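Alr1585 protein (Nostoc sp., PDB 5C2I) is a haem-containing dye-decolorizing (DyP-type) peroxidase, a tetramer of two asymmetric dimers that probably oxidises dyes and related substrates with hydrogen peroxide. Local coordinates at residues A[139-144]-A[179-184]; A[258-263]-A[449-454]; A[262-267]-A[377-382]. The protein carries 1 engineered substitution. All blocks are in the same frame, centred on the assembly; numbering follows the deposited sequence.

Interaction 1: A[139-144]-A[179-184]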
loop_
_atom_site.group_PDB
_atom_site.type_symbol
_atom_site.label_atom_id
_atom_site.label_comp_id
_atom_site.label_asym_id
_atom_site.label_seq_id
_atom_site.Cartn_x
_atom_site.Cartn_y
_atom_site.Cartn_z
ATOM N N THR A 139 2.765 14.644 -39.715
ATOM C CA THR A 139 1.860 14.262 -38.629
ATOM C C THR A 139 2.580 13.917 -37.347
ATOM O O THR A 139 1.935 13.722 -36.319
ATOM C CB THR A 139 0.978 13.054 -38.995
ATOM O OG1 THR A 139 1.788 11.869 -39.064
ATOM C CG2 THR A 139 0.244 13.285 -40.315
ATOM N N TRP A 140 3.907 13.801 -37.390
ATOM C CA TRP A 140 4.669 13.457 -36.211
ATOM C C TRP A 140 4.623 14.560 -35.172
ATOM O O TRP A 140 4.413 15.714 -35.510
ATOM C CB TRP A 140 6.130 13.234 -36.557
ATOM C CG TRP A 140 6.459 11.982 -37.325
ATOM C CD1 TRP A 140 5.609 11.130 -37.952
ATOM C CD2 TRP A 140 7.784 11.479 -37.564
ATOM N NE1 TRP A 140 6.341 10.084 -38.530
ATOM C CE2 TRP A 140 7.675 10.329 -38.347
ATOM C CE3 TRP A 140 9.060 11.935 -37.215
ATOM C CZ2 TRP A 140 8.792 9.554 -38.706
ATOM C CZ3 TRP A 140 10.181 11.163 -37.600
ATOM C CH2 TRP A 140 10.022 10.001 -38.334
ATOM N N GLU A 141 4.787 14.181 -33.911
ATOM C CA GLU A 141 5.003 15.166 -32.867
ATOM C C GLU A 141 6.213 16.035 -33.208
ATOM O O GLU A 141 7.207 15.563 -33.793
ATOM C CB GLU A 141 5.140 14.501 -31.509
ATOM C CG GLU A 141 3.765 14.046 -31.022
ATOM C CD GLU A 141 3.770 13.339 -29.688
ATOM O OE1 GLU A 141 4.798 13.311 -29.008
ATOM O OE2 GLU A 141 2.692 12.795 -29.321
ATOM N N LEU A 142 6.089 17.332 -32.889
ATOM C CA LEU A 142 7.096 18.342 -33.268
ATOM C C LEU A 142 8.532 17.952 -32.931
ATOM O O LEU A 142 9.415 18.095 -33.762
ATOM C CB LEU A 142 6.777 19.693 -32.609
ATOM C CG LEU A 142 5.551 20.439 -33.136
ATOM C CD1 LEU A 142 5.170 21.569 -32.180
ATOM C CD2 LEU A 142 5.827 20.997 -34.538
ATOM N N GLY A 143 8.752 17.417 -31.737
ATOM C CA GLY A 143 10.097 17.006 -31.315
ATOM C C GLY A 143 10.799 16.076 -32.321
ATOM O O GLY A 143 11.997 16.220 -32.606
ATOM N N PHE A 144 10.038 15.157 -32.911
ATOM C CA PHE A 144 10.602 14.194 -33.820
ATOM C C PHE A 144 10.784 14.723 -35.230
ATOM O O PHE A 144 11.420 14.067 -36.034
ATOM C CB PHE A 144 9.746 12.918 -33.828
ATOM C CG PHE A 144 9.763 12.169 -32.510
ATOM C CD1 PHE A 144 10.882 11.454 -32.119
ATOM C CD2 PHE A 144 8.686 12.227 -31.650
ATOM C CE1 PHE A 144 10.903 10.780 -30.924
ATOM C CE2 PHE A 144 8.706 11.558 -30.443
ATOM C CZ PHE A 144 9.822 10.840 -30.074
ATOM N N ILE A 179 18.155 20.114 -26.709
ATOM C CA ILE A 179 17.342 18.963 -26.384
ATOM C C ILE A 179 16.035 19.176 -27.140
ATOM O O ILE A 179 15.239 20.031 -26.751
ATOM C CB ILE A 179 17.141 18.853 -24.865
ATOM C CG1 ILE A 179 18.502 18.609 -24.173
ATOM C CG2 ILE A 179 16.167 17.756 -24.549
ATOM C CD1 ILE A 179 18.468 18.727 -22.666
ATOM N N VAL A 180 15.835 18.438 -28.216
ATOM C CA VAL A 180 14.702 18.710 -29.106
ATOM C C VAL A 180 13.453 17.962 -28.660
ATOM O O VAL A 180 12.347 18.296 -29.073
ATOM C CB VAL A 180 15.029 18.421 -30.602
ATOM C CG1 VAL A 180 16.196 19.287 -31.062
ATOM C CG2 VAL A 180 15.306 16.944 -30.856
ATOM N N HIS A 181 13.633 16.937 -27.840
ATOM C CA HIS A 181 12.515 16.156 -27.346
ATOM C C HIS A 181 12.912 15.410 -26.090
ATOM O O HIS A 181 14.081 14.993 -25.961
ATOM C CB HIS A 181 12.034 15.183 -28.419
ATOM C CG HIS A 181 10.773 14.506 -28.062
ATOM N ND1 HIS A 181 9.607 15.203 -27.847
ATOM C CD2 HIS A 181 10.507 13.218 -27.752
ATOM C CE1 HIS A 181 8.653 14.355 -27.500
ATOM N NE2 HIS A 181 9.175 13.148 -27.431
ATOM N N ARG A 182 11.952 15.247 -25.173
ATOM C CA ARG A 182 12.147 14.435 -23.969
ATOM C C ARG A 182 10.956 13.504 -23.756
ATOM O O ARG A 182 9.799 13.908 -23.921
ATOM C CB ARG A 182 12.355 15.316 -22.739
ATOM C CG ARG A 182 12.456 14.569 -21.419
ATOM C CD ARG A 182 12.802 15.464 -20.227
ATOM N NE ARG A 182 12.645 14.763 -18.952
ATOM C CZ ARG A 182 13.275 15.040 -17.831
ATOM N NH1 ARG A 182 14.199 15.994 -17.761
ATOM N NH2 ARG A 182 12.993 14.318 -16.757
ATOM N N GLU A 183 11.259 12.287 -23.310
ATOM C CA GLU A 183 10.274 11.404 -22.716
ATOM C C GLU A 183 10.721 10.971 -21.314
ATOM O O GLU A 183 11.930 10.881 -21.016
ATOM C CB GLU A 183 10.038 10.175 -23.589
ATOM C CG GLU A 183 9.495 10.458 -25.001
ATOM C CD GLU A 183 8.046 10.909 -25.041
ATOM O OE1 GLU A 183 7.291 10.760 -24.045
ATOM O OE2 GLU A 183 7.648 11.434 -26.121
ATOM N N ASP A 184 9.723 10.668 -20.476
ATOM C CA ASP A 184 9.927 10.075 -19.170
ATOM C C ASP A 184 9.150 8.758 -19.160
ATOM O O ASP A 184 7.946 8.740 -18.937
ATOM C CB ASP A 184 9.412 11.004 -18.072
ATOM C CG ASP A 184 10.346 12.181 -17.824
ATOM O OD1 ASP A 184 10.279 13.198 -18.581
ATOM O OD2 ASP A 184 11.183 12.057 -16.899
#
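The rings of Phe144 and His181 meet obliquely, planes 50° apart and centroids 4.4 Å from each other. Phenyl CZ comes 3.4 Å from His181 CD2, and phenyl CD2 lies over one face of the imidazole. His181 CG lies over one phenyl face, offset toward the rim, with Glu183 OE2 at that ring's edge, near its plane. At the imidazole edge, in plane, NE2 donates to Glu183 OE2 over 2.6 Å, fixing the ring's rotation; the oxygen is met on its anti side but 35° out of the carboxylate plane. The backbone turns CB of His181 toward Gly143, and with CG anti to the backbone N (chi1 -171°) the imidazole reaches on to Phe144 and Glu183. Glycine suits position 143, where a beta carbon would clash with His181 ND1; its CA comes within 3.4 Å of Val180 O. Glu141 and Glu183 come close, and Lys258, bridged to both, probably offsets their repulsion. The contact sets the short helix 142-145 beside strand 177-189 of the ferredoxin-like sheet. Strand 42-50 pairs with this strand, its Phe47 meeting Phe144 edge-to-face; helix 159-176 packs on Arg182, and Gln171 of a second subunit hydrogen-bonds to Glu141 and Gly143.

Interaction 2: A[258-263]-A[449-454]. With HEM (protoporphyrin IX containing Fe), chain E.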
loop_
_atom_site.group_PDB
_atom_site.type_symbol
_atom_site.label_atom_id
_atom_site.label_comp_id
_atom_site.label_asym_id
_atom_site.label_seq_id
_atom_site.Cartn_x
_atom_site.Cartn_y
_atom_site.Cartn_z
ATOM N N LYS A 258 7.589 6.184 -31.245
ATOM C CA LYS A 258 6.588 6.563 -30.272
ATOM C C LYS A 258 5.205 6.156 -30.799
ATOM O O LYS A 258 4.780 6.656 -31.846
ATOM C CB LYS A 258 6.644 8.038 -29.974
ATOM C CG LYS A 258 5.605 8.482 -28.958
ATOM C CD LYS A 258 5.800 9.946 -28.524
ATOM C CE LYS A 258 4.858 10.324 -27.380
ATOM N NZ LYS A 258 5.063 11.694 -26.843
ATOM N N LEU A 259 4.570 5.205 -30.127
ATOM C CA LEU A 259 3.328 4.595 -30.642
ATOM C C LEU A 259 2.181 4.924 -29.687
ATOM O O LEU A 259 2.058 4.340 -28.615
ATOM C CB LEU A 259 3.538 3.079 -30.798
ATOM C CG LEU A 259 4.664 2.622 -31.713
ATOM C CD1 LEU A 259 4.715 1.089 -31.821
ATOM C CD2 LEU A 259 4.529 3.247 -33.088
ATOM N N GLU A 260 1.328 5.832 -30.125
ATOM C CA GLU A 260 0.172 6.257 -29.355
ATOM C C GLU A 260 -0.940 5.224 -29.416
ATOM O O GLU A 260 -1.244 4.703 -30.496
ATOM C CB GLU A 260 -0.360 7.570 -29.889
ATOM C CG GLU A 260 -1.514 8.148 -29.091
ATOM C CD GLU A 260 -1.940 9.479 -29.620
ATOM O OE1 GLU A 260 -2.552 9.471 -30.705
ATOM O OE2 GLU A 260 -1.624 10.514 -29.003
ATOM N N GLN A 261 -1.543 4.941 -28.255
ATOM C CA GLN A 261 -2.550 3.907 -28.151
ATOM C C GLN A 261 -3.882 4.470 -27.715
ATOM O O GLN A 261 -3.982 5.030 -26.643
ATOM C CB GLN A 261 -2.104 2.827 -27.144
ATOM C CG GLN A 261 -0.879 2.054 -27.553
ATOM C CD GLN A 261 -0.395 1.131 -26.455
ATOM O OE1 GLN A 261 0.563 1.431 -25.738
ATOM N NE2 GLN A 261 -1.075 -0.006 -26.304
ATOM N N ASN A 262 -4.899 4.301 -28.557
ATOM C CA ASN A 262 -6.239 4.782 -28.234
ATOM C C ASN A 262 -6.963 3.669 -27.457
ATOM O O ASN A 262 -7.632 2.802 -28.029
ATOM C CB ASN A 262 -6.987 5.214 -29.469
ATOM C CG ASN A 262 -8.337 5.824 -29.144
ATOM O OD1 ASN A 262 -8.872 5.633 -28.059
ATOM N ND2 ASN A 262 -8.906 6.532 -30.094
ATOM N N VAL A 263 -6.789 3.699 -26.144
ATOM C CA VAL A 263 -7.277 2.639 -25.269
ATOM C C VAL A 263 -8.792 2.597 -25.262
ATOM O O VAL A 263 -9.397 1.525 -25.336
ATOM C CB VAL A 263 -6.747 2.842 -23.834
ATOM C CG1 VAL A 263 -7.296 1.776 -22.893
ATOM C CG2 VAL A 263 -5.228 2.806 -23.819
ATOM N N ASN A 449 -1.060 4.794 -33.361
ATOM C CA ASN A 449 -0.616 5.825 -34.300
ATOM C C ASN A 449 0.866 6.093 -34.100
ATOM O O ASN A 449 1.302 6.355 -32.964
ATOM C CB ASN A 449 -1.339 7.152 -34.064
ATOM C CG ASN A 449 -2.833 6.990 -33.938
ATOM O OD1 ASN A 449 -3.476 6.397 -34.806
ATOM N ND2 ASN A 449 -3.407 7.516 -32.835
ATOM N N MET A 450 1.622 6.028 -35.176
ATOM C CA MET A 450 3.048 6.361 -35.159
ATOM C C MET A 450 3.211 7.869 -35.033
ATOM O O MET A 450 2.784 8.628 -35.922
ATOM C CB MET A 450 3.668 5.842 -36.449
ATOM C CG MET A 450 5.028 6.382 -36.812
ATOM S SD MET A 450 6.307 6.136 -35.577
ATOM C CE MET A 450 7.698 6.768 -36.534
ATOM N N LYS A 451 3.845 8.311 -33.952
ATOM C CA LYS A 451 4.003 9.742 -33.669
ATOM C C LYS A 451 5.425 10.260 -33.893
ATOM O O LYS A 451 5.684 11.438 -33.721
ATOM C CB LYS A 451 3.616 10.009 -32.196
ATOM C CG LYS A 451 2.183 9.643 -31.810
ATOM C CD LYS A 451 1.136 10.170 -32.767
ATOM C CE LYS A 451 1.058 11.661 -32.702
ATOM N NZ LYS A 451 -0.133 12.093 -33.474
ATOM N N GLY A 452 6.341 9.387 -34.248
ATOM C CA GLY A 452 7.700 9.776 -34.559
ATOM C C GLY A 452 8.738 8.811 -34.032
ATOM O O GLY A 452 8.451 7.937 -33.211
ATOM N N GLY A 453 9.954 8.938 -34.548
ATOM C CA GLY A 453 11.042 8.032 -34.126
ATOM C C GLY A 453 12.274 8.195 -34.985
ATOM O O GLY A 453 12.326 9.073 -35.832
ATOM N N GLU A 454 13.261 7.350 -34.749
ATOM C CA GLU A 454 14.480 7.344 -35.531
ATOM C C GLU A 454 15.216 6.070 -35.307
ATOM O O GLU A 454 14.982 5.348 -34.310
ATOM C CB GLU A 454 15.350 8.552 -35.158
ATOM C CG GLU A 454 16.596 8.796 -35.982
ATOM C CD GLU A 454 16.328 8.910 -37.477
ATOM O OE1 GLU A 454 16.180 7.856 -38.128
ATOM O OE2 GLU A 454 16.274 10.035 -37.985
HETATM C CHA HEM E . 4.567 -9.444 -28.527
HETATM C CHB HEM E . 1.767 -5.617 -27.651
HETATM C CHC HEM E . 4.055 -3.170 -31.145
HETATM C CHD HEM E . 6.652 -7.097 -32.150
HETATM C C1A HEM E . 3.588 -8.621 -27.995
HETATM C C2A HEM E . 2.666 -8.997 -26.974
HETATM C C3A HEM E . 1.884 -7.922 -26.732
HETATM C C4A HEM E . 2.336 -6.884 -27.578
HETATM C CMA HEM E . 0.778 -7.792 -25.720
HETATM C CAA HEM E . 2.559 -10.353 -26.262
HETATM C CBA HEM E . 3.422 -10.575 -25.017
HETATM C CGA HEM E . 4.872 -10.458 -25.401
HETATM O O1A HEM E . 5.516 -11.431 -25.891
HETATM O O2A HEM E . 5.431 -9.373 -25.232
HETATM C C1B HEM E . 2.200 -4.610 -28.513
HETATM C C2B HEM E . 1.659 -3.277 -28.531
HETATM C C3B HEM E . 2.310 -2.590 -29.458
HETATM C C4B HEM E . 3.235 -3.544 -30.074
HETATM C CMB HEM E . 0.587 -2.782 -27.626
HETATM C CAB HEM E . 2.230 -1.166 -29.867
HETATM C CBB HEM E . 1.785 -0.179 -29.068
HETATM C C1C HEM E . 4.948 -4.049 -31.779
HETATM C C2C HEM E . 5.666 -3.789 -32.928
HETATM C C3C HEM E . 6.385 -4.920 -33.222
HETATM C C4C HEM E . 6.105 -5.853 -32.217
HETATM C CMC HEM E . 5.731 -2.506 -33.703
HETATM C CAC HEM E . 7.267 -5.198 -34.354
HETATM C CBC HEM E . 7.212 -4.712 -35.570
HETATM C C1D HEM E . 6.338 -7.994 -31.131
HETATM C C2D HEM E . 7.005 -9.289 -31.039
HETATM C C3D HEM E . 6.402 -9.963 -30.069
HETATM C C4D HEM E . 5.388 -9.026 -29.539
HETATM C CMD HEM E . 8.150 -9.815 -31.888
HETATM C CAD HEM E . 6.772 -11.334 -29.580
HETATM C CBD HEM E . 6.103 -12.465 -30.371
HETATM C CGD HEM E . 6.563 -13.784 -29.841
HETATM O O1D HEM E . 5.685 -14.566 -29.488
HETATM O O2D HEM E . 7.798 -14.105 -29.759
HETATM N NA HEM E . 3.325 -7.350 -28.411
HETATM N NB HEM E . 3.055 -4.724 -29.480
HETATM N NC HEM E . 5.138 -5.345 -31.397
HETATM N ND HEM E . 5.324 -7.901 -30.268
HETATM FE FE HEM E . 4.205 -6.372 -29.910
HETATM O O HOH W 1 -3.096 11.401 -32.226
HETATM O O HOH W 2 5.814 -5.370 -28.542
#
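Lys258 and Glu260 carry the backbone bonding between two antiparallel strands, 250-261 and 448-458. Lys451 N gives a nearly straight bond to Lys258 O (2.8 Å), and Glu260 and Asn449 form a hydrogen-bonded pair through both their N-H and C=O groups. Leu259 faces Met450 in the intervening non-hydrogen-bonded pair. At the backbone angles of Gly452 a side chain would collide with Lys451 O, so only glycine fits comfortably.

Among polar side chains, Asn449 ND2 reaches Glu260 OE1 at 3.0 Å, in its own amide plane and on the anti lone pair of the carboxylate; the two flat groups stand 80° apart. With CG anti to the backbone N (chi1 -176°), the extended Glu260 chain carries the carboxylate up to that amide. A water weakly held by Lys451 NZ donates to the same Glu260 OE1 at 2.5 Å, and OE2 accepts from Gly381 N.

On the face of Leu259 and Met450 the contacts are apolar: Leu259 CD2 lies 4.2 Å from Met450 SD, and Leu259 CD1 meets the haem vinyl carbon CAB at 3.9 Å. Gln261 NE2, hydrogen-bonded to Glu197, approaches the haem methyl CMB; with Leu259, Gln261 makes this strand pair part of the haem pocket wall.

The chemistry divides: the leucine side chain and the amide of Gln261 lie against the porphyrin rim, while the Glu260 carboxylate, with several donors around it, would probably be stabilised as an anion.

Interaction 3: A[262-267]-A[377-382]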
loop_
_atom_site.group_PDB
_atom_site.type_symbol
_atom_site.label_atom_id
_atom_site.label_comp_id
_atom_site.label_asym_id
_atom_site.label_seq_id
_atom_site.Cartn_x
_atom_site.Cartn_y
_atom_site.Cartn_z
ATOM N N ASN A 262 -4.899 4.301 -28.557
ATOM C CA ASN A 262 -6.239 4.782 -28.234
ATOM C C ASN A 262 -6.963 3.669 -27.457
ATOM O O ASN A 262 -7.632 2.802 -28.029
ATOM C CB ASN A 262 -6.987 5.214 -29.469
ATOM C CG ASN A 262 -8.337 5.824 -29.144
ATOM O OD1 ASN A 262 -8.872 5.633 -28.059
ATOM N ND2 ASN A 262 -8.906 6.532 -30.094
ATOM N N VAL A 263 -6.789 3.699 -26.144
ATOM C CA VAL A 263 -7.277 2.639 -25.269
ATOM C C VAL A 263 -8.792 2.597 -25.262
ATOM O O VAL A 263 -9.397 1.525 -25.336
ATOM C CB VAL A 263 -6.747 2.842 -23.834
ATOM C CG1 VAL A 263 -7.296 1.776 -22.893
ATOM C CG2 VAL A 263 -5.228 2.806 -23.819
ATOM N N LYS A 264 -9.415 3.762 -25.197
ATOM C CA LYS A 264 -10.880 3.832 -25.152
ATOM C C LYS A 264 -11.497 3.167 -26.393
ATOM O O LYS A 264 -12.415 2.326 -26.280
ATOM C CB LYS A 264 -11.341 5.288 -25.049
ATOM C CG LYS A 264 -12.849 5.464 -24.900
ATOM C CD LYS A 264 -13.192 6.952 -24.869
ATOM C CE LYS A 264 -14.652 7.197 -25.158
ATOM N NZ LYS A 264 -15.444 6.705 -24.010
ATOM N N ALA A 265 -10.992 3.529 -27.560
ATOM C CA ALA A 265 -11.531 3.011 -28.817
ATOM C C ALA A 265 -11.189 1.535 -29.021
ATOM O O ALA A 265 -12.029 0.762 -29.503
ATOM C CB ALA A 265 -11.031 3.842 -29.990
ATOM N N PHE A 266 -9.991 1.141 -28.617
ATOM C CA PHE A 266 -9.577 -0.264 -28.672
ATOM C C PHE A 266 -10.543 -1.129 -27.863
ATOM O O PHE A 266 -11.039 -2.150 -28.367
ATOM C CB PHE A 266 -8.135 -0.434 -28.215
ATOM C CG PHE A 266 -7.642 -1.870 -28.213
ATOM C CD1 PHE A 266 -7.934 -2.715 -27.171
ATOM C CD2 PHE A 266 -6.905 -2.362 -29.286
ATOM C CE1 PHE A 266 -7.476 -4.028 -27.174
ATOM C CE2 PHE A 266 -6.489 -3.670 -29.315
ATOM C CZ PHE A 266 -6.752 -4.508 -28.257
ATOM N N ARG A 267 -10.801 -0.740 -26.618
ATOM C CA ARG A 267 -11.694 -1.506 -25.750
ATOM C C ARG A 267 -13.108 -1.612 -26.371
ATOM O O ARG A 267 -13.748 -2.686 -26.295
ATOM C CB ARG A 267 -11.800 -0.883 -24.357
ATOM C CG ARG A 267 -10.516 -0.924 -23.555
ATOM C CD ARG A 267 -10.360 -2.173 -22.705
ATOM N NE ARG A 267 -8.967 -2.263 -22.196
ATOM C CZ ARG A 267 -8.466 -1.544 -21.183
ATOM N NH1 ARG A 267 -9.211 -0.640 -20.527
ATOM N NH2 ARG A 267 -7.175 -1.709 -20.823
ATOM N N GLU A 377 -8.761 5.039 -19.541
ATOM C CA GLU A 377 -8.875 4.757 -20.968
ATOM C C GLU A 377 -8.573 6.005 -21.784
ATOM O O GLU A 377 -9.460 6.604 -22.355
ATOM C CB GLU A 377 -10.266 4.161 -21.271
ATOM C CG GLU A 377 -10.396 2.757 -20.646
ATOM C CD GLU A 377 -11.683 2.019 -21.010
ATOM O OE1 GLU A 377 -12.562 2.601 -21.702
ATOM O OE2 GLU A 377 -11.785 0.854 -20.569
ATOM N N PRO A 378 -7.283 6.392 -21.853
ATOM C CA PRO A 378 -6.916 7.555 -22.647
ATOM C C PRO A 378 -7.227 7.362 -24.138
ATOM O O PRO A 378 -7.050 6.268 -24.676
ATOM C CB PRO A 378 -5.404 7.688 -22.414
ATOM C CG PRO A 378 -4.967 6.331 -22.070
ATOM C CD PRO A 378 -6.105 5.722 -21.298
ATOM N N VAL A 379 -7.655 8.437 -24.790
ATOM C CA VAL A 379 -7.831 8.461 -26.250
ATOM C C VAL A 379 -6.503 8.829 -26.935
ATOM O O VAL A 379 -6.089 8.190 -27.910
ATOM C CB VAL A 379 -8.944 9.456 -26.627
ATOM C CG1 VAL A 379 -9.040 9.670 -28.135
ATOM C CG2 VAL A 379 -10.250 8.945 -26.055
ATOM N N SER A 380 -5.837 9.863 -26.431
ATOM C CA SER A 380 -4.547 10.323 -27.013
ATOM C C SER A 380 -3.590 10.696 -25.890
ATOM O O SER A 380 -4.019 10.815 -24.744
ATOM C CB SER A 380 -4.777 11.517 -27.956
ATOM O OG SER A 380 -5.361 12.566 -27.247
ATOM N N GLY A 381 -2.309 10.819 -26.218
ATOM C CA GLY A 381 -1.272 11.216 -25.288
ATOM C C GLY A 381 -0.680 10.100 -24.432
ATOM O O GLY A 381 0.175 10.350 -23.574
ATOM N N SER A 382 -1.132 8.864 -24.658
ATOM C CA SER A 382 -0.609 7.696 -23.962
ATOM C C SER A 382 -0.243 6.603 -24.934
ATOM O O SER A 382 -0.887 6.422 -25.977
ATOM C CB SER A 382 -1.640 7.129 -23.010
ATOM O OG SER A 382 -1.851 7.982 -21.904
HETATM O O HOH W 3 -13.935 2.079 -24.012
HETATM O O HOH W 4 -13.700 5.275 -21.465
#
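Glu377 lies along the first turn of helix 263-277, whose N-cap, Asn262, accepts through OD1 from Ala265 N at 3.0 Å, the donor lying above the carbonyl plane, off the lone pairs. From the base outward, Glu377 CB packs against Lys264 CA, CG lies 4.0 Å from Val263 CG1, and CD passes beside Arg267 CG. At the tip Arg267 NH1 donates to Glu377 OE2 at 3.0 Å in a salt bridge; OE2 lies in plane at the guanidinium edge, and the two groups' planes are 66° apart. OE1 accepts from two waters, one shared with Lys264 O and the other weakly with Lys264 NZ. With CG beside the backbone N (chi1 -68°), the extended chain brings the carboxylate to Arg267. Replacing Glu377 by alanine would probably leave Arg267 NH1 without this mate and the two waters less firmly held. Arg267 NH2 also donates to Phe199 O. Proline suits the next position, its ring carbons resting on Val263, and Val379 spreads its methyls against Asn262 and Lys264. The carbonyl of Pro378 serves the helix start, accepting weakly from Lys264 N and, at 3.0 Å, from Val263 N, which lies nearly in line with the C=O bond at an N-H...O angle of 131°.

How the interactions relate
Interaction 1 comes first along the chain and lies in the N-terminal ferredoxin-like domain; interactions 2 and 3 follow, both starting from the stretch where strand 250-261 gives way to helix 263-277. The centres of interactions 1 and 2 are about 11 Å apart; Lys258 joins them, anchoring the haem-side sheet in the other domain, and Trp140 packs on Lys451 and Gly452. Interactions 2 and 3, about 12 Å apart between centres, share Asn262 and Val263 and meet again where Ser382 O probably accepts from Gln261 N. Interactions 1 and 3, with centres about 20 Å apart, do not touch. Interaction 2 thus connects the domain interface with the helix beyond the haem-facing strand.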